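Local coordinates for protein flavodoxin (Streptococcus pneumoniae serotype 4, PDB 5LJL) that binds FMN and probably serves as a low-potential electron donor to a number of redox enzymes, at residues A[7-12]-A[36-41]. Sequence-based numbering, arbitrary orientation.
With PO4 (phosphate ion), chain B.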
ATOM      1  N   ILE A   7      -7.286  -0.035  -0.269  1.00 10.36           N
ATOM      2  CA  ILE A   7      -5.992  -0.692  -0.470  1.00 10.39           C
ATOM      3  C   ILE A   7      -5.882  -1.090  -1.938  1.00 12.07           C
ATOM      4  O   ILE A   7      -6.788  -1.811  -2.470  1.00 11.85           O
ATOM      5  CB  ILE A   7      -5.866  -1.948   0.463  1.00 11.55           C
ATOM      6  CG1 ILE A   7      -6.002  -1.575   1.939  1.00 12.15           C
ATOM      7  CG2 ILE A   7      -4.582  -2.757   0.198  1.00 11.79           C
ATOM      8  CD1 ILE A   7      -6.059  -2.789   2.876  1.00 13.39           C
ATOM      9  N   VAL A   8      -4.832  -0.635  -2.610  1.00 11.31           N
ATOM     10  CA  VAL A   8      -4.617  -0.964  -4.032  1.00 11.84           C
ATOM     11  C   VAL A   8      -3.352  -1.765  -4.116  1.00 11.47           C
ATOM     12  O   VAL A   8      -2.307  -1.318  -3.598  1.00 10.78           O
ATOM     13  CB  VAL A   8      -4.581   0.306  -4.890  1.00 12.77           C
ATOM     14  CG1 VAL A   8      -4.362  -0.060  -6.365  1.00 13.11           C
ATOM     15  CG2 VAL A   8      -5.859   1.098  -4.677  1.00 13.41           C
ATOM     16  N   PHE A   9      -3.406  -2.911  -4.777  1.00  9.68           N
ATOM     17  CA  PHE A   9      -2.262  -3.801  -4.844  1.00 10.91           C
ATOM     18  C   PHE A   9      -1.853  -4.172  -6.277  1.00 10.91           C
ATOM     19  O   PHE A   9      -2.674  -4.101  -7.228  1.00 11.78           O
ATOM     20  CB  PHE A   9      -2.440  -5.089  -4.007  1.00 11.10           C
ATOM     21  CG  PHE A   9      -3.437  -6.068  -4.563  1.00 11.99           C
ATOM     22  CD1 PHE A   9      -3.056  -6.978  -5.539  1.00 12.58           C
ATOM     23  CD2 PHE A   9      -4.753  -6.048  -4.108  1.00 12.41           C
ATOM     24  CE1 PHE A   9      -3.998  -7.883  -6.038  1.00 12.97           C
ATOM     25  CE2 PHE A   9      -5.701  -6.938  -4.600  1.00 12.49           C
ATOM     26  CZ  PHE A   9      -5.310  -7.832  -5.574  1.00 12.68           C
ATOM     27  N   ALA A  10      -0.594  -4.521  -6.429  1.00 12.28           N
ATOM     28  CA  ALA A  10      -0.076  -5.200  -7.613  1.00 12.72           C
ATOM     29  C   ALA A  10       0.648  -6.457  -7.090  1.00 12.34           C
ATOM     30  O   ALA A  10       1.402  -6.363  -6.105  1.00 13.31           O
ATOM     31  CB  ALA A  10       0.870  -4.303  -8.360  1.00 13.47           C
ATOM     32  N   SER A  11       0.517  -7.568  -7.788  1.00 12.74           N
ATOM     33  CA  SER A  11       1.070  -8.829  -7.334  1.00 13.40           C
ATOM     34  C   SER A  11       1.293  -9.743  -8.529  1.00 16.05           C
ATOM     35  O   SER A  11       0.350  -9.953  -9.299  1.00 16.28           O
ATOM     36  CB  SER A  11       0.131  -9.498  -6.322  1.00 14.35           C
ATOM     37  OG  SER A  11       0.754 -10.653  -5.741  1.00 14.64           O
ATOM     38  N   MET A  12       2.504 -10.246  -8.692  1.00 16.34           N
ATOM     39  CA  MET A  12       2.830 -11.210  -9.786  1.00 18.56           C
ATOM     40  C   MET A  12       2.744 -12.651  -9.291  1.00 17.59           C
ATOM     41  O   MET A  12       2.111 -13.496  -9.968  1.00 18.06           O
ATOM     42  CB  MET A  12       4.251 -10.916 -10.392  1.00 23.69           C
ATOM     43  CG  MET A  12       4.531 -11.566 -11.739  1.00 28.95           C
ATOM     44  SD  MET A  12       6.111 -10.871 -12.317  1.00 41.55           S
ATOM     45  CE  MET A  12       5.385  -9.605 -13.376  1.00 39.85           C
ATOM     46  N   VAL A  36     -10.340  -3.593  -1.233  1.00 12.85           N
ATOM     47  CA  VAL A  36      -9.039  -4.180  -1.606  1.00 15.08           C
ATOM     48  C   VAL A  36      -9.168  -4.484  -3.102  1.00 15.52           C
ATOM     49  O   VAL A  36     -10.026  -5.286  -3.521  1.00 15.44           O
ATOM     50  CB  VAL A  36      -8.729  -5.490  -0.840  1.00 16.42           C
ATOM     51  CG1 VAL A  36      -7.367  -6.092  -1.195  1.00 17.56           C
ATOM     52  CG2 VAL A  36      -8.822  -5.284   0.673  1.00 16.81           C
ATOM     53  N   ASP A  37      -8.378  -3.805  -3.911  1.00 15.18           N
ATOM     54  CA  ASP A  37      -8.500  -3.951  -5.370  1.00 15.84           C
ATOM     55  C   ASP A  37      -7.144  -4.022  -6.030  1.00 15.17           C
ATOM     56  O   ASP A  37      -6.219  -3.327  -5.631  1.00 12.93           O
ATOM     57  CB  ASP A  37      -9.235  -2.756  -5.923  1.00 15.28           C
ATOM     58  CG  ASP A  37     -10.663  -2.677  -5.463  1.00 19.67           C
ATOM     59  OD1 ASP A  37     -11.526  -3.400  -6.016  1.00 19.81           O
ATOM     60  OD2 ASP A  37     -10.946  -1.926  -4.532  1.00 15.82           O
ATOM     61  N   GLU A  38      -7.038  -4.847  -7.087  1.00 15.99           N
ATOM     62  CA  GLU A  38      -5.856  -4.829  -7.932  1.00 17.43           C
ATOM     63  C   GLU A  38      -5.831  -3.555  -8.691  1.00 14.90           C
ATOM     64  O   GLU A  38      -6.918  -2.999  -9.013  1.00 14.68           O
ATOM     65  CB  GLU A  38      -5.835  -6.034  -8.864  1.00 19.51           C
ATOM     66  CG  GLU A  38      -4.465  -6.277  -9.437  1.00 24.06           C
ATOM     67  CD  GLU A  38      -4.462  -7.285 -10.569  1.00 34.64           C
ATOM     68  OE1 GLU A  38      -5.558  -7.835 -10.904  1.00 41.63           O
ATOM     69  OE2 GLU A  38      -3.349  -7.495 -11.139  1.00 35.82           O
ATOM     70  N   CYS A  39      -4.622  -3.019  -8.884  1.00 13.54           N
ATOM     71  CA  CYS A  39      -4.448  -1.731  -9.507  1.00 15.49           C
ATOM     72  C   CYS A  39      -5.044  -1.598 -10.904  1.00 18.14           C
ATOM     73  O   CYS A  39      -5.440  -0.483 -11.242  1.00 20.18           O
ATOM     74  CB  CYS A  39      -2.971  -1.336  -9.518  1.00 15.40           C
ATOM     75  SG  CYS A  39      -1.899  -2.353 -10.547  1.00 17.09           S
ATOM     76  N   THR A  40      -5.172  -2.708 -11.650  1.00 20.33           N
ATOM     77  CA  THR A  40      -5.832  -2.661 -12.978  1.00 25.60           C
ATOM     78  C   THR A  40      -7.343  -2.480 -12.883  1.00 24.62           C
ATOM     79  O   THR A  40      -7.986  -2.398 -13.905  1.00 23.88           O
ATOM     80  CB  THR A  40      -5.696  -3.951 -13.845  1.00 28.40           C
ATOM     81  OG1 THR A  40      -4.830  -4.887 -13.218  1.00 41.63           O
ATOM     82  CG2 THR A  40      -5.182  -3.614 -15.231  1.00 37.66           C
ATOM     83  N   THR A  41      -7.938  -2.494 -11.694  1.00 19.43           N
ATOM     84  CA  THR A  41      -9.393  -2.483 -11.599  1.00 16.25           C
ATOM     85  C   THR A  41      -9.961  -1.219 -10.928  1.00 15.54           C
ATOM     86  O   THR A  41     -11.161  -1.165 -10.664  1.00 15.98           O
ATOM     87  CB  THR A  41      -9.928  -3.744 -10.888  1.00 16.55           C
ATOM     88  OG1 THR A  41      -9.539  -3.710  -9.478  1.00 14.92           O
ATOM     89  CG2 THR A  41      -9.450  -5.037 -11.567  1.00 18.26           C
TER
HETATM   90  P   PO4 B 201       4.622 -10.752  -5.548  1.00 12.35           P
HETATM   91  O1  PO4 B 201       3.290 -10.197  -5.226  1.00 13.12           O
HETATM   92  O2  PO4 B 201       4.699 -12.232  -5.228  1.00 12.42           O
HETATM   93  O3  PO4 B 201       5.676 -10.033  -4.793  1.00 13.94           O
HETATM   94  O4  PO4 B 201       4.885 -10.594  -6.965  1.00 12.17           O
HETATM   95  O   HOH W   1      -9.109  -0.229  -3.414  1.00 15.39           O
HETATM   96  O   HOH W   2      -0.747  -6.980 -10.309  1.00 18.74           O
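The carbonyl oxygen of I7 is held by two donors: D37 N reaches it at 2.9 Å, nearly in line with the C=O bond, and a water that also donates to D37 OD2 supplies the second. It is one rung of the parallel ladder between strands 4-9 and 33-38, joined through helix 15-29 in the opening beta-alpha-beta unit of the flavodoxin fold; 33-38 is an outermost strand of the sheet. F9 N donates to D37 O at 3.0 Å, and F9 O accepts from C39 N at 2.8 Å, so D37 bonds to the residues flanking V8, and F9 to those flanking E38.

On the face that also carries I7 and V36, under helix 15-29, F9 turns its ring across the neighbouring strand. With chi1 at 71°, CG sits between the backbone N and the carbonyl carbon, and the ring lies flat over E38, whose CA is 3.9 Å from the ring centroid and only 10° off its normal. V36 CG1 meets the ring obliquely, 3.9 Å from CE2 of F9. E38 suits this partly exposed place because its methylenes pack on the aromatic ring while its extended chain carries the carboxylate onward to a water accepting from S11 N. On the other face, the small branched V8 sets CG1 3.6 Å from C39 CA, and compact C39 fits against A10 near helix 67-77.

Beyond the strand, the chain enters the phosphate-binding loop, where in flavodoxins the FMN phosphate binds; here a phosphate ion, probably from the crystallisation liquor, is bound. S11 suits the loop: its short side chain, with OG anti to the backbone N, places the hydroxyl at the phosphate, and T13, N15 and T16 add further bonds. M12 contributes its backbone, its N donating to phosphate O4 at 3.0 Å, while S11 OG donates to O1 at 2.6 Å.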